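Local structure of putative tryptophan halogenase (Xanthomonas campestris pv. campestris, 6Y1W) at residues Val67-His70 with Arg71-Ile75; Gly168-Ala171 with Arg172-Arg176; Ile354-Gly357 with Ile358-Leu362; Met413-Asp417 with Ser418-Arg422; His492-Phe495 with Leu496-Tyr499. The protein probably acts as a flavin-dependent halogenase, using bound FAD to halogenate an aromatic substrate, and was crystallised here without its flavin cofactor. One frame throughout, in Å; residues are numbered along the deposited sequence. Where two conformers were deposited one is given.

Interaction 1: Val67-His70 with Arg71-Ile75; sequences VTFH and RLLEI
His70 and Ile75 meet through a CH-pi contact at the end of helix 65-73. The methyl CG2 of Ile75 sits over one face of the imidazole, 4.1 Å from the ring centroid and 16° off its normal, while CD1 of the same side chain reaches His70 CD2. A second CH-pi contact joins Phe69 and Leu73. Leu73 CD2 approaches the Phe69 ring off-centre, 4.2 Å from its centroid, and the nearest carbon pair is Phe69 CE2 to Leu73 CD2 at 3.8 Å. With CG of Phe69 anti to its backbone N (chi1 -168°), the ring swings along the helix to meet Leu73.

The backbone bonds run i to i+4 until the helix stops: Leu72 N donates to Thr68 O at 2.9 Å, and Leu73 N to Phe69 O at 3.0 Å. There a Schellman motif closes the helix. Glu74 takes positive phi as the C-prime residue, Ile75 N bonds back to His70 O at 2.9 Å, and a weak bond joins Glu74 N to Arg71 O. This reversal is what carries Ile75 back over the histidine. The polar ends are tied to other helices: His70 NE2 bonds to Tyr170 OH, and Glu74 forms a salt bridge with Lys37.

Val67 and Arg71 lie side by side, pointing the same way. Val67 CG1 lies over one face of the guanidinium, toward its rim and 3.8 Å from Arg71 NH2. Leu72 instead lays CG against Thr68 O and, farther out, packs on Trp116 of the second subunit.

Interaction 2: Gly168-Ala171 with Arg172-Arg176; sequences GLYA and RFLRR
Gly168 accepts the first bond of this turn, Arg172 N to Gly168 O at 3.1 Å. The residues belong to helix 167-180 of what is probably a Rossmann-type nucleotide-binding fold. This helix follows directly on strand 162-166 and packs against helix 25-39, whose N-terminal end, with Gly24 just before it, is predicted to bind FAD.

Leu169 comes next and engages the later turn through its backbone, its carbonyl O receiving Phe173 N at 2.9 Å. The CB of Phe173 rests close to this carbonyl and to that of Tyr170, while the phenyl ring runs on to Phe80 and Ala83 of helix 77-83.

Tyr170 makes the main side-chain contact. Leu174 CD1 stands 3.7 Å from the centroid of the phenol ring and 15° off the normal, a CH-pi contact over the face, somewhat toward the rim; its nearest ring atom is Tyr170 CZ. Two torsions bring the partners together: the tyrosine CG lies anti to its own N (chi1 -178°), sending the ring toward the following turn, while the Leu174 CG is anti to its carbonyl carbon and so leans back over it. In the backbone, Leu174 N bonds to Tyr170 O. The phenol OH is bonded to His70, and Leu174 itself continues onto Trp29, Met30 and Ala33.

Ala171, buried near Gly25, closes the set. Its carbonyl O takes Arg175 N at 2.9 Å, with an N-H...O angle of 145°, and Arg175 CB lies 3.5 Å from that same Ala171 O.

Interaction 3: Ile354-Gly357 with Ile358-Leu362; sequences IQRG and IVRLL
Two successive turns of helix 350-363 make this buried contact, a few residues beyond Ile351, which is predicted to bind FAD. Their i to i+4 backbone bonds are regular. The straightest is Val359 N to Gln355 O, 2.8 Å with an N-H angle of 175°, and Arg360 N reaches Arg356 O at 2.9 Å.

On one flank Ile354 and Ile358 lie side by side and point the same way, with Ile354 CG2 3.6 Å from Ile358 CD1. Gln355 and Val359 are arranged likewise, but less closely, Gln355 CG meeting Val359 CG2 at 4.0 Å.

The arginines supply the polar flank. Arg356 is bent at both chi2 and chi3 (-63° and -55°), which folds its guanidinium forward over the next turn, so that Val359 CG1 lies at its edge, 3.9 Å from Arg356 NH1. Arg360 bends at chi3 instead and lays the face of its guanidinium above Arg356 O. The two NH2 groups come within 4.2 Å, and Glu384 probably offsets their charge: it forms a salt bridge with Arg356 and a long, weak ion pair with Arg360. A sulfonate oxygen of a bound MES buffer molecule is also held, by Arg356 NH1 and Gln355 NE2.

Around these turns, Ile358 and Leu362 pack on helix 25-39, Gln355 on helix 65-73, and Arg360 and Leu361 on helix 371-397.

Interaction 4: Met413-Asp417 with Ser418-Arg422; sequences MEIPD and SLRHR
Ile415 packs across Arg420 at about a right angle, and this is the tight part of the contact. Its CD1 comes within 3.7 Å of Arg420 CA and also lies over one guanidinium face, toward the rim, while CG1 is 3.8 Å from Arg420 NH2. The isoleucine CG1 sits between backbone N and carbonyl carbon (chi1 54°), a crowded position which places CG1, and with it CD1, on the helix side, where CD1 also touches Leu419 CG at 4.0 Å.

The solvent side is looser and wet. Water 1 joins Met413 O to Arg420 NH2, and water 3, 2.8 Å from Arg420 NE, lies like it in the guanidinium plane at its edge. Water 3 is also near Ile415 O and Asp417 OD1. Glu414 gives the arginine charge but no direct bond: its OE1 stays 4.4 Å from Arg420 NH2, well out of the guanidinium plane.

Beyond the two segments, Ser418 OG bonds to Asp390, and His421 to Glu376 of the second subunit. Pro416 occupies the N-cap position of helix 417-429. Its carbonyl O takes Arg420 N at 3.0 Å, the opening i to i+4 bond, as at the start of an alpha helix entered from an extended loop.

Interaction 5: His492-Phe495 with Leu496-Tyr499; sequences HAEF and LRRY
Phe495 and Tyr499 pack one turn apart on helix 492-499, side by side and pointing the same way. Their planes are 23° apart, but the rings are slid so far, with centroids 5.2 Å apart, that they barely overlap. What lies over the Phe495 face is Tyr499 CB, 3.7 Å from Phe495 CE2. Arg498 NH1 lies at the edge of the Phe495 ring, near its plane, 4.2 Å from Phe495 CD1, its guanidinium plane turned 80° from the ring. The phenylalanine carbonyl O accepts Tyr499 N at 2.9 Å and, weakly, Arg498 N.

Leu496 is the other large contributor. Its CG, anti to the carbonyl carbon (chi1 -64°), leans back toward the preceding turn, placing CD1 over the His492 imidazole 3.8 Å from the ring centroid; Leu496 N bonds to His492 O. Both imidazole nitrogens are engaged, ND1 by Pro260 O and NE2 by the backbone N of Phe88, an arrangement that should fix the ring's rotation against the leucine.

Arg497, bent at chi3, curls back to set its guanidinium face over Ala493 O, with NH2 3.9 Å from Glu494 CG.

Tyr499 OH bonds to Glu77, and His153 meets both aromatic rings. The whole is a short C-terminal amphipathic helix, its buried side laid against strand 87-89, which carries the predicted active-site Lys89.

Overall arrangement
Interactions 1, 2 and 3 form one cluster, their centres 13 to 18 Å apart, on helices 65-73, 167-180 and 350-363, all packed against helix 25-39, whose start is predicted to bind FAD. Interaction 1 is the middle member: it touches interaction 2 through the His70 and Tyr170 pair and interaction 3 where Phe69 meets Gln355, whereas interactions 2 and 3 stay about 7 Å apart at their nearest atoms. In interactions 1 to 3, helices distant in sequence thus meet beside the predicted flavin site. Interaction 5, last in the chain, lies 21 Å from interaction 1 between centres, beside strand 87-89. Interaction 4 is remote, 43 Å from interaction 5 between centres; like interactions 1 and 3 it meets the second subunit.

Interaction 1: Val67-His70 with Arg71-Ile75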
# COMPACT_ATOMS: atom_id res chain seq x y z
N VAL A 67 -1.02 19.43 1.60
CA VAL A 67 0.30 19.91 2.05
C VAL A 67 1.38 19.32 1.15
O VAL A 67 2.31 20.02 0.73
CB VAL A 67 0.53 19.53 3.53
CG1 VAL A 67 1.86 20.12 4.03
CG2 VAL A 67 -0.60 20.01 4.41
N THR A 68 1.26 18.04 0.86
CA THR A 68 2.20 17.41 -0.08
C THR A 68 2.10 18.01 -1.47
O THR A 68 3.14 18.22 -2.12
CB THR A 68 1.92 15.91 -0.10
OG1 THR A 68 2.12 15.40 1.21
CG2 THR A 68 2.88 15.20 -1.08
N PHE A 69 0.89 18.25 -1.99
CA PHE A 69 0.74 18.88 -3.31
C PHE A 69 1.56 20.17 -3.41
O PHE A 69 2.26 20.43 -4.41
CB PHE A 69 -0.76 19.20 -3.55
CG PHE A 69 -1.11 19.59 -4.98
CD1 PHE A 69 -0.89 18.72 -6.04
CD2 PHE A 69 -1.70 20.84 -5.24
CE1 PHE A 69 -1.28 19.07 -7.36
CE2 PHE A 69 -2.07 21.22 -6.55
CZ PHE A 69 -1.87 20.33 -7.60
N HIS A 70 1.50 21.01 -2.37
CA HIS A 70 2.22 22.27 -2.44
C HIS A 70 3.72 22.05 -2.34
O HIS A 70 4.48 22.81 -2.95
CB HIS A 70 1.70 23.23 -1.36
CG HIS A 70 0.32 23.70 -1.67
ND1 HIS A 70 -0.46 24.40 -0.77
CD2 HIS A 70 -0.40 23.61 -2.81
CE1 HIS A 70 -1.61 24.70 -1.35
NE2 HIS A 70 -1.60 24.23 -2.58
N ARG A 71 4.15 21.00 -1.64
CA ARG A 71 5.57 20.66 -1.66
C ARG A 71 6.02 20.25 -3.05
O ARG A 71 7.14 20.60 -3.46
CB ARG A 71 5.86 19.54 -0.67
CG ARG A 71 5.78 20.06 0.70
CD ARG A 71 6.53 19.20 1.68
NE ARG A 71 6.30 19.80 2.99
CZ ARG A 71 5.66 19.21 3.98
NH1 ARG A 71 5.21 17.97 3.84
NH2 ARG A 71 5.49 19.88 5.12
N LEU A 72 5.21 19.47 -3.77
CA LEU A 72 5.59 19.08 -5.12
C LEU A 72 5.68 20.30 -6.02
O LEU A 72 6.57 20.39 -6.88
CB LEU A 72 4.58 18.09 -5.73
CG LEU A 72 4.26 16.84 -4.90
CD1 LEU A 72 3.20 15.99 -5.61
CD2 LEU A 72 5.50 16.04 -4.60
N LEU A 73 4.76 21.24 -5.86
CA LEU A 73 4.72 22.40 -6.74
C LEU A 73 5.64 23.51 -6.25
O LEU A 73 5.80 24.52 -6.96
CB LEU A 73 3.28 22.94 -6.86
CG LEU A 73 2.43 22.31 -7.97
CD1 LEU A 73 2.37 20.79 -7.85
CD2 LEU A 73 0.99 22.91 -8.03
N GLU A 74 6.25 23.35 -5.07
CA GLU A 74 7.05 24.40 -4.44
C GLU A 74 6.25 25.69 -4.25
O GLU A 74 6.72 26.80 -4.52
CB GLU A 74 8.34 24.63 -5.24
CG GLU A 74 9.13 23.34 -5.28
CD GLU A 74 10.41 23.49 -6.04
OE1 GLU A 74 10.40 23.17 -7.21
OE2 GLU A 74 11.43 23.95 -5.49
N ILE A 75 5.03 25.53 -3.74
CA ILE A 75 4.18 26.62 -3.30
C ILE A 75 4.43 26.83 -1.83
O ILE A 75 4.38 25.86 -1.06
CB ILE A 75 2.70 26.30 -3.59
CG1 ILE A 75 2.47 26.46 -5.08
CG2 ILE A 75 1.74 27.20 -2.71
CD1 ILE A 75 1.07 26.00 -5.51

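Interaction 2: Gly168-Ala171 with Arg172-Arg176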
# COMPACT_ATOMS: atom_id res chain seq x y z
N GLY A 168 -12.36 30.01 -4.17
CA GLY A 168 -12.24 30.92 -5.29
C GLY A 168 -10.91 31.65 -5.27
O GLY A 168 -10.28 31.82 -6.31
N LEU A 169 -10.49 32.10 -4.07
CA LEU A 169 -9.18 32.72 -3.95
C LEU A 169 -8.08 31.72 -4.25
O LEU A 169 -7.05 32.08 -4.80
CB LEU A 169 -8.97 33.29 -2.54
CG LEU A 169 -9.87 34.50 -2.23
CD1 LEU A 169 -9.72 34.92 -0.80
CD2 LEU A 169 -9.55 35.64 -3.20
N TYR A 170 -8.26 30.45 -3.87
CA TYR A 170 -7.25 29.44 -4.16
C TYR A 170 -7.09 29.25 -5.67
O TYR A 170 -5.97 29.23 -6.21
CB TYR A 170 -7.61 28.12 -3.45
CG TYR A 170 -6.62 26.98 -3.62
CD1 TYR A 170 -5.25 27.19 -3.48
CD2 TYR A 170 -7.05 25.70 -3.97
CE1 TYR A 170 -4.33 26.16 -3.62
CE2 TYR A 170 -6.14 24.65 -4.11
CZ TYR A 170 -4.79 24.89 -3.93
OH TYR A 170 -3.89 23.86 -4.08
N ALA A 171 -8.22 29.13 -6.39
CA ALA A 171 -8.15 29.04 -7.85
C ALA A 171 -7.46 30.25 -8.47
O ALA A 171 -6.74 30.11 -9.46
CB ALA A 171 -9.56 28.86 -8.45
N ARG A 172 -7.71 31.46 -7.94
CA ARG A 172 -7.06 32.65 -8.50
C ARG A 172 -5.56 32.63 -8.22
O ARG A 172 -4.76 33.00 -9.10
CB ARG A 172 -7.71 33.92 -7.93
CG ARG A 172 -7.28 35.20 -8.67
CD ARG A 172 -7.88 35.23 -10.09
NE ARG A 172 -7.33 36.30 -10.93
CZ ARG A 172 -6.11 36.29 -11.46
NH1 ARG A 172 -5.30 35.28 -11.22
NH2 ARG A 172 -5.70 37.30 -12.22
N PHE A 173 -5.16 32.15 -7.04
CA PHE A 173 -3.75 31.99 -6.69
C PHE A 173 -3.08 31.01 -7.64
O PHE A 173 -1.99 31.27 -8.16
CB PHE A 173 -3.65 31.54 -5.22
CG PHE A 173 -2.27 31.24 -4.75
CD1 PHE A 173 -1.49 32.24 -4.16
CD2 PHE A 173 -1.77 29.97 -4.81
CE1 PHE A 173 -0.19 31.94 -3.69
CE2 PHE A 173 -0.47 29.67 -4.36
CZ PHE A 173 0.30 30.65 -3.79
N LEU A 174 -3.75 29.90 -7.93
CA LEU A 174 -3.17 28.92 -8.85
C LEU A 174 -3.14 29.42 -10.27
O LEU A 174 -2.28 28.99 -11.05
CB LEU A 174 -3.94 27.61 -8.79
CG LEU A 174 -3.88 26.90 -7.44
CD1 LEU A 174 -4.97 25.82 -7.40
CD2 LEU A 174 -2.51 26.27 -7.20
N ARG A 175 -4.10 30.28 -10.65
CA ARG A 175 -4.06 30.86 -11.98
C ARG A 175 -2.81 31.71 -12.15
O ARG A 175 -2.13 31.66 -13.18
CB ARG A 175 -5.30 31.72 -12.23
CG ARG A 175 -5.17 32.53 -13.53
CD ARG A 175 -6.51 33.23 -13.86
NE ARG A 175 -6.24 34.33 -14.77
CZ ARG A 175 -7.15 35.27 -15.07
NH1 ARG A 175 -8.37 35.20 -14.57
NH2 ARG A 175 -6.83 36.26 -15.91
N ARG A 176 -2.52 32.54 -11.14
CA ARG A 176 -1.32 33.37 -11.17
C ARG A 176 -0.07 32.51 -11.27
O ARG A 176 0.82 32.76 -12.10
CB ARG A 176 -1.25 34.23 -9.91
CG ARG A 176 -2.23 35.36 -9.85
CD ARG A 176 -2.00 36.23 -8.58
NE ARG A 176 -3.27 36.61 -7.95
CZ ARG A 176 -4.12 37.49 -8.47
NH1 ARG A 176 -3.84 38.09 -9.63
NH2 ARG A 176 -5.25 37.78 -7.84

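Interaction 3: Ile354-Gly357 with Ile358-Leu362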
# COMPACT_ATOMS: atom_id res chain seq x y z
N ILE A 354 -9.39 15.83 -6.83
CA ILE A 354 -8.77 16.56 -7.94
C ILE A 354 -7.27 16.31 -7.95
O ILE A 354 -6.67 15.98 -8.99
CB ILE A 354 -9.08 18.06 -7.83
CG1 ILE A 354 -10.58 18.30 -8.05
CG2 ILE A 354 -8.30 18.81 -8.94
CD1 ILE A 354 -11.03 19.74 -7.65
N GLN A 355 -6.62 16.50 -6.80
CA GLN A 355 -5.17 16.33 -6.71
C GLN A 355 -4.77 14.92 -7.12
O GLN A 355 -3.79 14.75 -7.86
CB GLN A 355 -4.71 16.60 -5.28
CG GLN A 355 -3.30 16.08 -5.01
CD GLN A 355 -2.83 16.43 -3.61
OE1 GLN A 355 -3.37 17.36 -2.97
NE2 GLN A 355 -1.78 15.74 -3.15
N ARG A 356 -5.51 13.90 -6.65
CA ARG A 356 -5.13 12.53 -7.04
C ARG A 356 -5.20 12.34 -8.55
O ARG A 356 -4.33 11.69 -9.15
CB ARG A 356 -6.02 11.49 -6.36
CG ARG A 356 -5.84 11.42 -4.85
CD ARG A 356 -4.41 10.98 -4.44
NE ARG A 356 -4.11 9.71 -5.09
CZ ARG A 356 -2.97 9.43 -5.72
NH1 ARG A 356 -2.00 10.35 -5.81
NH2 ARG A 356 -2.81 8.23 -6.29
N GLY A 357 -6.25 12.86 -9.18
CA GLY A 357 -6.36 12.70 -10.62
C GLY A 357 -5.20 13.36 -11.34
O GLY A 357 -4.70 12.84 -12.34
N ILE A 358 -4.77 14.52 -10.84
CA ILE A 358 -3.67 15.27 -11.46
C ILE A 358 -2.34 14.55 -11.24
O ILE A 358 -1.54 14.35 -12.17
CB ILE A 358 -3.62 16.70 -10.88
CG1 ILE A 358 -4.85 17.50 -11.28
CG2 ILE A 358 -2.30 17.42 -11.32
CD1 ILE A 358 -5.05 18.77 -10.42
N VAL A 359 -2.05 14.23 -9.98
CA VAL A 359 -0.79 13.59 -9.64
C VAL A 359 -0.68 12.25 -10.35
O VAL A 359 0.38 11.90 -10.89
CB VAL A 359 -0.66 13.43 -8.11
CG1 VAL A 359 0.57 12.52 -7.75
CG2 VAL A 359 -0.47 14.81 -7.49
N ARG A 360 -1.77 11.49 -10.39
CA ARG A 360 -1.71 10.21 -11.09
C ARG A 360 -1.44 10.41 -12.57
O ARG A 360 -0.67 9.66 -13.18
CB ARG A 360 -3.00 9.42 -10.91
CG ARG A 360 -2.86 7.97 -11.38
CD ARG A 360 -4.21 7.27 -11.36
NE ARG A 360 -4.84 7.41 -10.04
CZ ARG A 360 -5.95 8.10 -9.80
NH1 ARG A 360 -6.60 8.74 -10.77
NH2 ARG A 360 -6.40 8.16 -8.55
N LEU A 361 -2.05 11.45 -13.17
CA LEU A 361 -1.81 11.75 -14.59
C LEU A 361 -0.35 12.10 -14.82
O LEU A 361 0.27 11.65 -15.80
CB LEU A 361 -2.67 12.92 -15.05
CG LEU A 361 -2.50 13.36 -16.52
CD1 LEU A 361 -2.63 12.21 -17.54
CD2 LEU A 361 -3.54 14.47 -16.86
N LEU A 362 0.21 12.95 -13.94
CA LEU A 362 1.62 13.32 -14.13
C LEU A 362 2.54 12.11 -13.96
O LEU A 362 3.58 12.01 -14.63
CB LEU A 362 1.98 14.46 -13.16
CG LEU A 362 1.30 15.77 -13.56
CD1 LEU A 362 1.60 16.89 -12.54
CD2 LEU A 362 1.69 16.20 -14.98

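Interaction 4: Met413-Asp417 with Ser418-Arg422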
# COMPACT_ATOMS: atom_id res chain seq x y z
N MET A 413 -30.37 -0.15 5.44
CA MET A 413 -30.09 -0.37 4.02
C MET A 413 -29.04 -1.47 3.83
O MET A 413 -28.17 -1.67 4.69
CB MET A 413 -29.61 0.93 3.37
CG MET A 413 -28.26 1.39 3.88
SD MET A 413 -27.70 2.92 3.04
CE MET A 413 -26.30 3.31 4.04
N GLU A 414 -29.08 -2.14 2.68
CA GLU A 414 -27.95 -2.98 2.30
C GLU A 414 -26.74 -2.11 1.97
O GLU A 414 -26.89 -0.97 1.55
CB GLU A 414 -28.31 -3.83 1.08
CG GLU A 414 -29.50 -4.74 1.31
CD GLU A 414 -29.26 -5.71 2.45
OE1 GLU A 414 -28.25 -6.45 2.40
OE2 GLU A 414 -30.08 -5.73 3.41
N ILE A 415 -25.55 -2.65 2.22
CA ILE A 415 -24.31 -1.90 2.00
C ILE A 415 -23.33 -2.73 1.17
O ILE A 415 -23.47 -3.96 1.06
CB ILE A 415 -23.65 -1.48 3.33
CG1 ILE A 415 -23.43 -2.70 4.24
CG2 ILE A 415 -24.52 -0.36 3.96
CD1 ILE A 415 -22.42 -2.46 5.42
N PRO A 416 -22.32 -2.09 0.58
CA PRO A 416 -21.32 -2.85 -0.17
C PRO A 416 -20.63 -3.88 0.71
O PRO A 416 -20.31 -3.62 1.87
CB PRO A 416 -20.32 -1.79 -0.66
CG PRO A 416 -21.08 -0.50 -0.62
CD PRO A 416 -22.02 -0.65 0.58
N ASP A 417 -20.38 -5.06 0.12
CA ASP A 417 -19.71 -6.12 0.86
C ASP A 417 -18.36 -5.67 1.39
O ASP A 417 -17.91 -6.12 2.45
CB ASP A 417 -19.50 -7.34 -0.07
CG ASP A 417 -20.80 -8.12 -0.32
OD1 ASP A 417 -21.72 -8.06 0.53
OD2 ASP A 417 -20.89 -8.80 -1.36
N SER A 418 -17.69 -4.79 0.63
CA SER A 418 -16.37 -4.30 1.05
C SER A 418 -16.47 -3.55 2.38
O SER A 418 -15.61 -3.70 3.25
CB SER A 418 -15.76 -3.41 -0.05
OG SER A 418 -16.64 -2.37 -0.51
N LEU A 419 -17.54 -2.76 2.55
CA LEU A 419 -17.71 -2.06 3.82
C LEU A 419 -18.19 -3.00 4.92
O LEU A 419 -17.74 -2.90 6.07
CB LEU A 419 -18.71 -0.88 3.66
CG LEU A 419 -19.11 -0.24 4.99
CD1 LEU A 419 -17.86 0.38 5.66
CD2 LEU A 419 -20.17 0.81 4.72
N ARG A 420 -19.12 -3.90 4.59
CA ARG A 420 -19.60 -4.84 5.60
C ARG A 420 -18.44 -5.62 6.22
O ARG A 420 -18.38 -5.81 7.44
CB ARG A 420 -20.62 -5.80 4.99
CG ARG A 420 -21.17 -6.83 5.99
CD ARG A 420 -22.33 -7.64 5.38
NE ARG A 420 -23.45 -6.77 5.05
CZ ARG A 420 -24.39 -6.41 5.93
NH1 ARG A 420 -24.32 -6.87 7.18
NH2 ARG A 420 -25.38 -5.61 5.58
N HIS A 421 -17.51 -6.09 5.39
CA HIS A 421 -16.38 -6.84 5.92
C HIS A 421 -15.55 -6.00 6.89
O HIS A 421 -15.17 -6.49 7.97
CB HIS A 421 -15.50 -7.37 4.78
CG HIS A 421 -14.23 -8.02 5.25
ND1 HIS A 421 -14.20 -9.30 5.78
CD2 HIS A 421 -12.95 -7.58 5.26
CE1 HIS A 421 -12.96 -9.61 6.11
NE2 HIS A 421 -12.18 -8.58 5.81
N ARG A 422 -15.31 -4.72 6.57
CA ARG A 422 -14.54 -3.89 7.49
C ARG A 422 -15.29 -3.66 8.80
O ARG A 422 -14.70 -3.74 9.88
CB ARG A 422 -14.21 -2.53 6.84
CG ARG A 422 -13.35 -2.65 5.53
CD ARG A 422 -11.91 -2.23 5.79
NE ARG A 422 -11.26 -1.64 4.64
CZ ARG A 422 -10.10 -0.99 4.66
NH1 ARG A 422 -9.41 -0.83 5.77
NH2 ARG A 422 -9.62 -0.48 3.55
O HOH W 1 -27.82 -3.95 6.11
O HOH W 2 -25.64 -5.37 3.19
O HOH W 3 -23.02 -6.40 2.29

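Interaction 5: His492-Phe495 with Leu496-Tyr499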
# COMPACT_ATOMS: atom_id res chain seq x y z
N HIS A 492 -4.86 29.19 18.17
CA HIS A 492 -4.89 29.22 16.70
C HIS A 492 -4.74 30.64 16.16
O HIS A 492 -3.99 30.89 15.21
CB HIS A 492 -6.22 28.62 16.24
CG HIS A 492 -6.31 28.31 14.77
ND1 HIS A 492 -7.51 28.01 14.17
CD2 HIS A 492 -5.36 28.20 13.81
CE1 HIS A 492 -7.31 27.77 12.88
NE2 HIS A 492 -6.01 27.85 12.64
N ALA A 493 -5.51 31.56 16.72
CA ALA A 493 -5.52 32.93 16.23
C ALA A 493 -4.16 33.59 16.40
O ALA A 493 -3.73 34.35 15.53
CB ALA A 493 -6.58 33.74 16.97
N GLU A 494 -3.47 33.30 17.51
CA GLU A 494 -2.14 33.87 17.69
C GLU A 494 -1.17 33.33 16.66
O GLU A 494 -0.35 34.07 16.10
CB GLU A 494 -1.65 33.60 19.11
CG GLU A 494 -2.21 34.59 20.10
CD GLU A 494 -1.94 34.21 21.53
OE1 GLU A 494 -2.78 34.55 22.40
OE2 GLU A 494 -0.88 33.58 21.78
N PHE A 495 -1.26 32.03 16.37
CA PHE A 495 -0.37 31.47 15.37
C PHE A 495 -0.65 32.05 13.99
O PHE A 495 0.27 32.42 13.26
CB PHE A 495 -0.46 29.94 15.36
CG PHE A 495 0.61 29.32 14.54
CD1 PHE A 495 1.91 29.23 15.04
CD2 PHE A 495 0.35 28.89 13.25
CE1 PHE A 495 2.94 28.70 14.25
CE2 PHE A 495 1.37 28.37 12.46
CZ PHE A 495 2.67 28.27 12.96
N LEU A 496 -1.94 32.17 13.62
CA LEU A 496 -2.28 32.74 12.31
C LEU A 496 -1.74 34.16 12.17
O LEU A 496 -1.19 34.53 11.13
CB LEU A 496 -3.79 32.74 12.13
CG LEU A 496 -4.46 31.35 12.08
CD1 LEU A 496 -5.96 31.51 12.21
CD2 LEU A 496 -4.11 30.71 10.70
N ARG A 497 -1.95 34.97 13.20
CA ARG A 497 -1.51 36.36 13.13
C ARG A 497 -0.01 36.47 12.87
O ARG A 497 0.44 37.40 12.18
CB ARG A 497 -1.84 37.07 14.43
CG ARG A 497 -3.21 37.72 14.41
CD ARG A 497 -3.36 38.70 15.57
NE ARG A 497 -3.56 38.02 16.84
CZ ARG A 497 -4.75 37.61 17.29
NH1 ARG A 497 -5.83 37.82 16.55
NH2 ARG A 497 -4.84 36.99 18.46
N ARG A 498 0.78 35.54 13.43
CA ARG A 498 2.23 35.59 13.23
C ARG A 498 2.70 34.88 11.97
O ARG A 498 3.73 35.25 11.40
CB ARG A 498 2.96 34.95 14.43
CG ARG A 498 2.52 35.46 15.78
CD ARG A 498 3.48 35.01 16.89
NE ARG A 498 3.58 33.55 17.02
CZ ARG A 498 3.31 32.87 18.14
NH1 ARG A 498 3.43 31.55 18.16
NH2 ARG A 498 2.91 33.52 19.23
N TYR A 499 1.97 33.87 11.49
CA TYR A 499 2.50 33.00 10.44
C TYR A 499 1.95 33.33 9.06
O TYR A 499 2.70 33.32 8.08
CB TYR A 499 2.17 31.54 10.77
CG TYR A 499 2.69 30.53 9.76
CD1 TYR A 499 4.05 30.21 9.68
CD2 TYR A 499 1.80 29.86 8.90
CE1 TYR A 499 4.51 29.29 8.75
CE2 TYR A 499 2.24 28.94 7.99
CZ TYR A 499 3.59 28.64 7.91
OH TYR A 499 4.02 27.70 7.01